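PDB 1IKP: exotoxin A from Pseudomonas aeruginosa, which transfers ADP-ribose from NAD to a target protein, elongation factor 2 of the host cell, and so probably halts protein synthesis. Local coordinates for residues A[6-11]-A[26-31]; A[109-114]-A[272-277]; A[243-248]-A[380-385]. The protein carries 2 engineered substitutions. All blocks are in the same frame, centred on the assembly; numbering follows the deposited sequence.

Interaction 1: residues A[6-11]-A[26-31]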
loop_
_atom_site.group_PDB
_atom_site.type_symbol
_atom_site.label_atom_id
_atom_site.label_comp_id
_atom_site.label_asym_id
_atom_site.label_seq_id
_atom_site.Cartn_x
_atom_site.Cartn_y
_atom_site.Cartn_z
ATOM N N ASP A 6 22.915 -28.379 15.261
ATOM C CA ASP A 6 22.141 -28.619 14.043
ATOM C C ASP A 6 20.720 -28.159 14.306
ATOM O O ASP A 6 19.904 -28.895 14.846
ATOM C CB ASP A 6 22.157 -30.116 13.709
ATOM C CG ASP A 6 21.555 -30.420 12.354
ATOM O OD1 ASP A 6 20.645 -29.684 11.921
ATOM O OD2 ASP A 6 21.983 -31.414 11.724
ATOM N N LEU A 7 20.437 -26.921 13.916
ATOM C CA LEU A 7 19.135 -26.313 14.139
ATOM C C LEU A 7 17.924 -27.127 13.694
ATOM O O LEU A 7 16.993 -27.366 14.472
ATOM C CB LEU A 7 19.096 -24.943 13.457
ATOM C CG LEU A 7 17.795 -24.137 13.510
ATOM C CD1 LEU A 7 17.535 -23.642 14.916
ATOM C CD2 LEU A 7 17.913 -22.969 12.542
ATOM N N TRP A 8 17.933 -27.564 12.446
ATOM C CA TRP A 8 16.785 -28.288 11.941
ATOM C C TRP A 8 16.622 -29.714 12.402
ATOM O O TRP A 8 15.530 -30.265 12.323
ATOM C CB TRP A 8 16.751 -28.217 10.419
ATOM C CG TRP A 8 16.537 -26.822 9.976
ATOM C CD1 TRP A 8 15.839 -25.856 10.646
ATOM C CD2 TRP A 8 16.997 -26.223 8.770
ATOM N NE1 TRP A 8 15.835 -24.698 9.936
ATOM C CE2 TRP A 8 16.537 -24.883 8.774
ATOM C CE3 TRP A 8 17.746 -26.680 7.681
ATOM C CZ2 TRP A 8 16.803 -23.992 7.731
ATOM C CZ3 TRP A 8 18.014 -25.798 6.639
ATOM C CH2 TRP A 8 17.541 -24.466 6.671
ATOM N N ASN A 9 17.691 -30.319 12.891
ATOM C CA ASN A 9 17.559 -31.684 13.356
ATOM C C ASN A 9 17.341 -31.744 14.856
ATOM O O ASN A 9 16.521 -32.526 15.330
ATOM C CB ASN A 9 18.783 -32.502 12.954
ATOM C CG ASN A 9 18.735 -32.925 11.499
ATOM O OD1 ASN A 9 17.827 -33.647 11.085
ATOM N ND2 ASN A 9 19.705 -32.473 10.714
ATOM N N GLU A 10 18.037 -30.890 15.596
ATOM C CA GLU A 10 17.943 -30.885 17.053
ATOM C C GLU A 10 16.829 -30.023 17.623
ATOM O O GLU A 10 16.334 -30.280 18.718
ATOM C CB GLU A 10 19.264 -30.416 17.658
ATOM C CG GLU A 10 20.449 -31.330 17.417
ATOM C CD GLU A 10 21.777 -30.612 17.611
ATOM O OE1 GLU A 10 21.882 -29.766 18.522
ATOM O OE2 GLU A 10 22.721 -30.910 16.858
ATOM N N CYS A 11 16.440 -28.985 16.894
ATOM C CA CYS A 11 15.417 -28.089 17.396
ATOM C C CYS A 11 14.077 -28.169 16.672
ATOM O O CYS A 11 13.231 -27.288 16.850
ATOM C CB CYS A 11 15.957 -26.651 17.376
ATOM S SG CYS A 11 17.582 -26.442 18.187
ATOM N N SER A 26 24.777 -22.669 13.608
ATOM C CA SER A 26 24.277 -23.791 12.831
ATOM C C SER A 26 24.156 -23.411 11.371
ATOM O O SER A 26 23.593 -22.365 11.032
ATOM C CB SER A 26 22.899 -24.244 13.330
ATOM O OG SER A 26 22.377 -25.267 12.488
ATOM N N ARG A 27 24.680 -24.268 10.507
ATOM C CA ARG A 27 24.595 -24.035 9.083
ATOM C C ARG A 27 23.164 -24.361 8.693
ATOM O O ARG A 27 22.546 -25.253 9.260
ATOM C CB ARG A 27 25.576 -24.946 8.336
ATOM C CG ARG A 27 27.027 -24.464 8.347
ATOM C CD ARG A 27 27.260 -23.349 7.327
ATOM N NE ARG A 27 28.600 -22.769 7.437
ATOM C CZ ARG A 27 29.039 -21.753 6.698
ATOM N NH1 ARG A 27 28.250 -21.199 5.783
ATOM N NH2 ARG A 27 30.259 -21.273 6.889
ATOM N N MET A 28 22.624 -23.596 7.756
ATOM C CA MET A 28 21.268 -23.806 7.270
ATOM C C MET A 28 21.450 -24.048 5.782
ATOM O O MET A 28 21.638 -23.102 5.010
ATOM C CB MET A 28 20.412 -22.556 7.496
ATOM C CG MET A 28 20.188 -22.213 8.978
ATOM S SD MET A 28 19.095 -20.771 9.251
ATOM C CE MET A 28 19.974 -19.459 8.359
ATOM N N SER A 29 21.422 -25.315 5.383
ATOM C CA SER A 29 21.618 -25.671 3.984
ATOM C C SER A 29 20.342 -26.162 3.307
ATOM O O SER A 29 19.640 -27.022 3.833
ATOM C CB SER A 29 22.693 -26.752 3.871
ATOM O OG SER A 29 23.870 -26.373 4.558
ATOM N N VAL A 30 20.065 -25.607 2.134
ATOM C CA VAL A 30 18.896 -25.965 1.346
ATOM C C VAL A 30 19.373 -26.441 -0.023
ATOM O O VAL A 30 20.320 -25.885 -0.576
ATOM C CB VAL A 30 17.961 -24.748 1.175
ATOM C CG1 VAL A 30 16.817 -25.095 0.253
ATOM C CG2 VAL A 30 17.430 -24.308 2.540
ATOM N N ASP A 31 18.722 -27.472 -0.559
ATOM C CA ASP A 31 19.075 -28.029 -1.864
ATOM C C ASP A 31 19.152 -26.908 -2.893
ATOM O O ASP A 31 18.155 -26.237 -3.167
ATOM C CB ASP A 31 18.021 -29.052 -2.300
ATOM C CG ASP A 31 18.435 -29.835 -3.538
ATOM O OD1 ASP A 31 18.976 -29.229 -4.487
ATOM O OD2 ASP A 31 18.207 -31.064 -3.564
HETATM O O HOH W 1 20.321 -27.000 10.497
#

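Interaction 2: residues A[109-114]-A[272-277]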
loop_
_atom_site.group_PDB
_atom_site.type_symbol
_atom_site.label_atom_id
_atom_site.label_comp_id
_atom_site.label_asym_id
_atom_site.label_seq_id
_atom_site.Cartn_x
_atom_site.Cartn_y
_atom_site.Cartn_z
ATOM N N LYS A 109 12.378 -12.578 -9.154
ATOM C CA LYS A 109 12.009 -12.364 -7.771
ATOM C C LYS A 109 12.360 -10.997 -7.213
ATOM O O LYS A 109 13.246 -10.297 -7.724
ATOM C CB LYS A 109 12.709 -13.398 -6.907
ATOM C CG LYS A 109 14.237 -13.274 -6.929
ATOM C CD LYS A 109 14.874 -14.239 -5.931
ATOM C CE LYS A 109 16.377 -14.313 -6.086
ATOM N NZ LYS A 109 16.740 -14.900 -7.411
ATOM N N PRO A 110 11.628 -10.577 -6.177
ATOM C CA PRO A 110 11.862 -9.307 -5.498
ATOM C C PRO A 110 13.269 -9.512 -4.902
ATOM O O PRO A 110 13.676 -10.645 -4.654
ATOM C CB PRO A 110 10.798 -9.304 -4.406
ATOM C CG PRO A 110 9.671 -10.072 -5.029
ATOM C CD PRO A 110 10.369 -11.202 -5.715
ATOM N N SER A 111 13.996 -8.430 -4.658
ATOM C CA SER A 111 15.347 -8.550 -4.109
ATOM C C SER A 111 15.435 -8.288 -2.605
ATOM O O SER A 111 16.456 -7.830 -2.105
ATOM C CB SER A 111 16.295 -7.606 -4.868
ATOM O OG SER A 111 15.843 -6.265 -4.905
ATOM N N ASN A 112 14.370 -8.616 -1.884
ATOM C CA ASN A 112 14.329 -8.401 -0.452
ATOM C C ASN A 112 13.748 -9.609 0.256
ATOM O O ASN A 112 13.208 -10.526 -0.379
ATOM C CB ASN A 112 13.474 -7.161 -0.126
ATOM C CG ASN A 112 12.042 -7.267 -0.639
ATOM O OD1 ASN A 112 11.211 -8.013 -0.102
ATOM N ND2 ASN A 112 11.742 -6.509 -1.697
ATOM N N ILE A 113 13.911 -9.613 1.574
ATOM C CA ILE A 113 13.275 -10.641 2.400
ATOM C C ILE A 113 12.220 -9.950 3.267
ATOM O O ILE A 113 12.226 -8.716 3.438
ATOM C CB ILE A 113 14.246 -11.375 3.372
ATOM C CG1 ILE A 113 14.806 -10.425 4.426
ATOM C CG2 ILE A 113 15.266 -12.127 2.597
ATOM C CD1 ILE A 113 15.543 -11.178 5.543
ATOM N N LYS A 114 11.292 -10.761 3.797
ATOM C CA LYS A 114 10.297 -10.241 4.741
ATOM C C LYS A 114 10.634 -10.893 6.071
ATOM O O LYS A 114 11.110 -12.029 6.105
ATOM C CB LYS A 114 8.862 -10.661 4.399
ATOM C CG LYS A 114 8.386 -10.245 3.027
ATOM C CD LYS A 114 8.546 -8.754 2.788
ATOM C CE LYS A 114 7.913 -8.350 1.448
ATOM N NZ LYS A 114 8.629 -7.181 0.931
ATOM N N PHE A 272 11.444 0.830 -5.303
ATOM C CA PHE A 272 12.285 2.008 -5.089
ATOM C C PHE A 272 13.370 1.876 -4.028
ATOM O O PHE A 272 14.189 2.783 -3.855
ATOM C CB PHE A 272 11.390 3.206 -4.806
ATOM C CG PHE A 272 10.467 3.518 -5.947
ATOM C CD1 PHE A 272 10.951 4.150 -7.093
ATOM C CD2 PHE A 272 9.140 3.105 -5.921
ATOM C CE1 PHE A 272 10.127 4.359 -8.207
ATOM C CE2 PHE A 272 8.299 3.308 -7.031
ATOM C CZ PHE A 272 8.801 3.939 -8.179
ATOM N N THR A 273 13.373 0.753 -3.313
ATOM C CA THR A 273 14.387 0.492 -2.297
ATOM C C THR A 273 15.331 -0.596 -2.796
ATOM O O THR A 273 16.218 -1.050 -2.052
ATOM C CB THR A 273 13.754 0.050 -0.946
ATOM O OG1 THR A 273 12.734 -0.922 -1.181
ATOM C CG2 THR A 273 13.174 1.242 -0.208
ATOM N N ARG A 274 15.165 -1.019 -4.047
ATOM C CA ARG A 274 16.021 -2.057 -4.608
ATOM C C ARG A 274 17.512 -1.711 -4.615
ATOM O O ARG A 274 17.908 -0.556 -4.825
ATOM C CB ARG A 274 15.623 -2.400 -6.045
ATOM C CG ARG A 274 14.412 -3.290 -6.143
ATOM C CD ARG A 274 13.992 -3.475 -7.574
ATOM N NE ARG A 274 15.012 -4.157 -8.363
ATOM C CZ ARG A 274 15.172 -5.475 -8.423
ATOM N NH1 ARG A 274 14.382 -6.296 -7.739
ATOM N NH2 ARG A 274 16.123 -5.982 -9.201
ATOM N N HIS A 275 18.330 -2.739 -4.403
ATOM C CA HIS A 275 19.788 -2.600 -4.416
ATOM C C HIS A 275 20.226 -2.155 -5.814
ATOM O O HIS A 275 21.140 -1.340 -5.966
ATOM C CB HIS A 275 20.412 -3.952 -4.058
ATOM C CG HIS A 275 21.912 -3.962 -4.051
ATOM N ND1 HIS A 275 22.664 -3.061 -3.332
ATOM C CD2 HIS A 275 22.789 -4.825 -4.612
ATOM C CE1 HIS A 275 23.945 -3.370 -3.447
ATOM N NE2 HIS A 275 24.046 -4.437 -4.218
ATOM N N ARG A 276 19.574 -2.695 -6.833
ATOM C CA ARG A 276 19.902 -2.323 -8.205
ATOM C C ARG A 276 18.628 -1.937 -8.930
ATOM O O ARG A 276 17.643 -2.669 -8.884
ATOM C CB ARG A 276 20.607 -3.484 -8.900
ATOM C CG ARG A 276 21.835 -3.910 -8.125
ATOM C CD ARG A 276 22.879 -4.610 -8.962
ATOM N NE ARG A 276 24.094 -4.776 -8.172
ATOM C CZ ARG A 276 25.184 -5.413 -8.580
ATOM N NH1 ARG A 276 25.226 -5.959 -9.789
ATOM N NH2 ARG A 276 26.234 -5.498 -7.774
ATOM N N GLN A 277 18.651 -0.762 -9.558
ATOM C CA GLN A 277 17.500 -0.236 -10.290
ATOM C C GLN A 277 17.205 -1.001 -11.568
ATOM O O GLN A 277 18.086 -1.178 -12.408
ATOM C CB GLN A 277 17.722 1.228 -10.680
ATOM C CG GLN A 277 17.659 2.238 -9.557
ATOM C CD GLN A 277 17.740 3.664 -10.078
ATOM O OE1 GLN A 277 16.912 4.091 -10.885
ATOM N NE2 GLN A 277 18.742 4.408 -9.622
HETATM O O HOH W 2 12.509 -5.892 -5.461
HETATM O O HOH W 3 18.036 -5.098 -6.446
#

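Interaction 3: residues A[243-248]-A[380-385]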
loop_
_atom_site.group_PDB
_atom_site.type_symbol
_atom_site.label_atom_id
_atom_site.label_comp_id
_atom_site.label_asym_id
_atom_site.label_seq_id
_atom_site.Cartn_x
_atom_site.Cartn_y
_atom_site.Cartn_z
ATOM N N VAL A 243 -5.173 -4.748 12.201
ATOM C CA VAL A 243 -5.004 -4.923 10.773
ATOM C C VAL A 243 -3.569 -5.302 10.414
ATOM O O VAL A 243 -2.603 -4.948 11.116
ATOM C CB VAL A 243 -5.406 -3.652 9.979
ATOM C CG1 VAL A 243 -6.883 -3.325 10.218
ATOM C CG2 VAL A 243 -4.556 -2.484 10.379
ATOM N N ILE A 244 -3.440 -6.051 9.335
ATOM C CA ILE A 244 -2.124 -6.451 8.857
ATOM C C ILE A 244 -1.385 -5.195 8.439
ATOM O O ILE A 244 -1.954 -4.318 7.778
ATOM C CB ILE A 244 -2.235 -7.360 7.628
ATOM C CG1 ILE A 244 -2.978 -8.657 8.005
ATOM C CG2 ILE A 244 -0.864 -7.689 7.078
ATOM C CD1 ILE A 244 -3.444 -9.426 6.783
ATOM N N SER A 245 -0.125 -5.080 8.834
ATOM C CA SER A 245 0.642 -3.921 8.394
ATOM C C SER A 245 2.015 -4.302 7.915
ATOM O O SER A 245 2.540 -5.338 8.265
ATOM C CB SER A 245 0.787 -2.886 9.518
ATOM O OG SER A 245 1.717 -3.314 10.525
ATOM N N HIS A 246 2.579 -3.444 7.071
ATOM C CA HIS A 246 3.940 -3.583 6.575
ATOM C C HIS A 246 4.668 -2.315 7.044
ATOM O O HIS A 246 4.046 -1.292 7.331
ATOM C CB HIS A 246 3.992 -3.563 5.047
ATOM C CG HIS A 246 3.803 -4.892 4.384
ATOM N ND1 HIS A 246 2.559 -5.454 4.170
ATOM C CD2 HIS A 246 4.701 -5.739 3.827
ATOM C CE1 HIS A 246 2.705 -6.587 3.505
ATOM N NE2 HIS A 246 3.990 -6.784 3.281
ATOM N N ARG A 247 5.987 -2.394 7.156
ATOM C CA ARG A 247 6.803 -1.211 7.474
ATOM C C ARG A 247 8.060 -1.306 6.626
ATOM O O ARG A 247 8.668 -2.388 6.500
ATOM C CB ARG A 247 7.144 -1.115 8.969
ATOM C CG ARG A 247 7.836 0.206 9.334
ATOM C CD ARG A 247 7.608 0.590 10.806
ATOM N NE ARG A 247 8.225 1.866 11.143
ATOM C CZ ARG A 247 7.727 2.763 11.994
ATOM N NH1 ARG A 247 6.574 2.572 12.629
ATOM N NH2 ARG A 247 8.417 3.871 12.225
ATOM N N LEU A 248 8.419 -0.183 5.986
ATOM C CA LEU A 248 9.591 -0.126 5.124
ATOM C C LEU A 248 10.412 1.096 5.515
ATOM O O LEU A 248 9.931 2.225 5.504
ATOM C CB LEU A 248 9.161 0.004 3.652
ATOM C CG LEU A 248 10.316 0.091 2.642
ATOM C CD1 LEU A 248 11.221 -1.110 2.728
ATOM C CD2 LEU A 248 9.725 0.215 1.228
ATOM N N ALA A 380 -6.702 2.487 11.366
ATOM C CA ALA A 380 -5.583 3.037 12.119
ATOM C C ALA A 380 -4.407 2.083 12.155
ATOM O O ALA A 380 -4.580 0.867 12.197
ATOM C CB ALA A 380 -6.028 3.375 13.544
ATOM N N GLY A 381 -3.209 2.653 12.135
ATOM C CA GLY A 381 -2.022 1.830 12.178
ATOM C C GLY A 381 -1.593 1.596 13.618
ATOM O O GLY A 381 -2.274 2.034 14.560
ATOM N N PRO A 382 -0.467 0.899 13.816
ATOM C CA PRO A 382 0.095 0.589 15.139
ATOM C C PRO A 382 0.395 1.865 15.914
ATOM O O PRO A 382 0.625 2.910 15.326
ATOM C CB PRO A 382 1.385 -0.159 14.807
ATOM C CG PRO A 382 1.052 -0.861 13.539
ATOM C CD PRO A 382 0.259 0.177 12.750
ATOM N N ALA A 383 0.421 1.779 17.239
ATOM C CA ALA A 383 0.717 2.962 18.043
ATOM C C ALA A 383 2.086 3.533 17.647
ATOM O O ALA A 383 2.278 4.755 17.628
ATOM C CB ALA A 383 0.695 2.607 19.534
ATOM N N ASP A 384 3.017 2.642 17.300
ATOM C CA ASP A 384 4.378 3.019 16.890
ATOM C C ASP A 384 4.460 3.633 15.496
ATOM O O ASP A 384 5.551 3.960 15.033
ATOM C CB ASP A 384 5.308 1.794 16.893
ATOM C CG ASP A 384 5.733 1.373 18.276
ATOM O OD1 ASP A 384 6.486 0.383 18.363
ATOM O OD2 ASP A 384 5.329 2.018 19.268
ATOM N N SER A 385 3.323 3.776 14.822
ATOM C CA SER A 385 3.349 4.320 13.461
ATOM C C SER A 385 3.109 5.816 13.332
ATOM O O SER A 385 3.057 6.331 12.219
ATOM C CB SER A 385 2.361 3.570 12.557
ATOM O OG SER A 385 1.013 3.818 12.921
#

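Interaction 1: residues A[6-11]-A[26-31]
Trp8, Met28 and Ser26 carry the contact between the short helix 7-10 and the end of strand 24-29, and they divide the work: an indole lies against a methionine at one end, and a serine hydroxyl receives a helix N-H at the other. The six-membered part of the indole meets the base of the Met28 side chain, with Trp8 CH2 3.5 Å from Met28 CB. Met28 CG sits 3.9 Å above the ring plane, offset toward the rim, and the two side chains cross at about a right angle. The sulfur makes a Met-aromatic contact of oblique geometry, SD lying 5.2 Å from the ring centroid, while it also touches Leu7 CD2. At the ring edge, in the plane, Trp8 CZ3 comes to 3.5 Å from Ser29 O, and Val30 CG2 flanks the same end of the indole.

Ser26 works on the first turn of the helix. Its OG is swung anti to the backbone N (chi1 175°), which brings it to Leu7 N at 2.9 Å in a nearly straight hydrogen bond (N-H...O 175°). This N-H belongs to the first helical residue, where no earlier turn can accept it. One residue back, Asp6 is the N-cap, its OD1 accepting from Asn9 N from above the carboxylate plane. Water 1 joins the two segments once more: it accepts from Trp8 N and donates to Asp6 OD1 and Arg27 O.

Cys11, just past the end of the helix, is joined by a disulfide to Cys15. Leu7 and Trp8 also rest on strands 40-49 and 164-176 of the large mixed sheet, whereas strand 24-29 borders the six-stranded antiparallel sheet, paired with 148-155; the helix thus touches both sheets of the binding domain.

Interaction 2: residues A[109-114]-A[272-277]
Ser111 and Arg274 meet across a small surface contact in which no direct hydrogen bond joins the segments; two waters and a shared carboxylate do. Ser111 OG lies over one face of the Arg274 guanidinium, 3.2 Å from NH1 but at an angle too poor for a hydrogen bond, and the same oxygen approaches the aliphatic part of the arginine, 3.5 Å from Arg274 CG. The arginine chain bends at chi3 (63°), which turns its head back beside the serine.

Two waters bridge the segments. Water 2 sits at the edge of the guanidinium, in its plane, and accepts both from Arg274 NH1 at 3.0 Å and from Ser111 N. Water 3, above the guanidinium plane and offset toward the rim, donates to Ser111 OG at 2.9 Å and accepts from Arg276 N. Each segment thus offers a backbone N-H to one water, and a side chain of the other segment completes the bridge.

Further out, the arginine is steadied by its own loop. Arg274 NE donates to Arg276 O over 3.1 Å and meets it almost end-on, the C=O...N angle being 170°, although the acceptor is tilted 26° from the guanidinium plane. The serine is held by Glu136, whose OE2 is hydrogen-bonded to Ser111 OG and also to His275 N, so one carboxylate oxygen ties both segments. His275 ND1 is hydrogen-bonded to Glu80.

Strand 112-120, which begins just after Ser111, runs between strands 97-106 and 126-136 in the sheet of the binding domain. Residues 272-277, which meet its start, form part of the loop that leads from helix 255-265 to helix 282-300 in the targeting region, and the contact therefore lies on the seam between the binding domain and the targeting region.

Interaction 3: residues A[243-248]-A[380-385]
Ala380 meets Val243 through its backbone: Ala380 O lies 3.8 Å from Val243 CG2, a loose contact between a carbonyl and a methyl group. Two residues on, Pro382 brings CG to 3.9 Å from Ser245 OG, an apolar corner set against a hydroxyl.

The chain then folds into the short 3-10 segment 383-385. Pro382 O receives two donors from Ser385, the backbone N at 2.9 Å and the hydroxyl OG at 2.6 Å; the latter arrives in the carbonyl plane, on a lone pair. This double grip closes the turn, within which lies Asp384.

The carbonyl of Asp384 takes the single direct hydrogen bond between the segments, from Arg247 NH1 to Asp384 O at 3.0 Å with an N-H...O angle of 155°. The oxygen lies close to the guanidinium plane, whereas the donor stands well above the carbonyl plane. Arg247 gets there with CG anti to its backbone N (chi1 -173°) and a chain extended as far as NE. At Ser385, CA packs 3.8 Å from the same NH1.

The other nitrogens of Arg247 are taken by carboxylates, NE by Asp366 and NH2 by Asp387, while Asp384 OD1 bonds to Thr90. One guanidinium thus joins two acids and a main-chain carbonyl. The loop it holds connects strands 367-371 and 389-393, which pair in parallel, and lies beside strand 245-248, the antiparallel partner of 367-371, where the targeting region extends the mixed sheet of the binding domain.

From the N terminus, interaction 1 closes first: a local loop of 14 residues, holding the opening helix against strand 24-29 inside the binding domain. It is complete before the others begin and touches neither. Interactions 2 and 3 are long-range and cross, since 109-114 is followed by 243-248, then 272-277, then 380-385. Each joins the binding domain to the targeting region, interaction 2 across 157 intervening residues and interaction 3 across 131. Both reach the same mixed sheet, and with centres about 21 Å apart they touch where Thr273 CG2 packs 3.9 Å from Leu248 CD2. Together they tie the two regions at neighbouring points of the same seam.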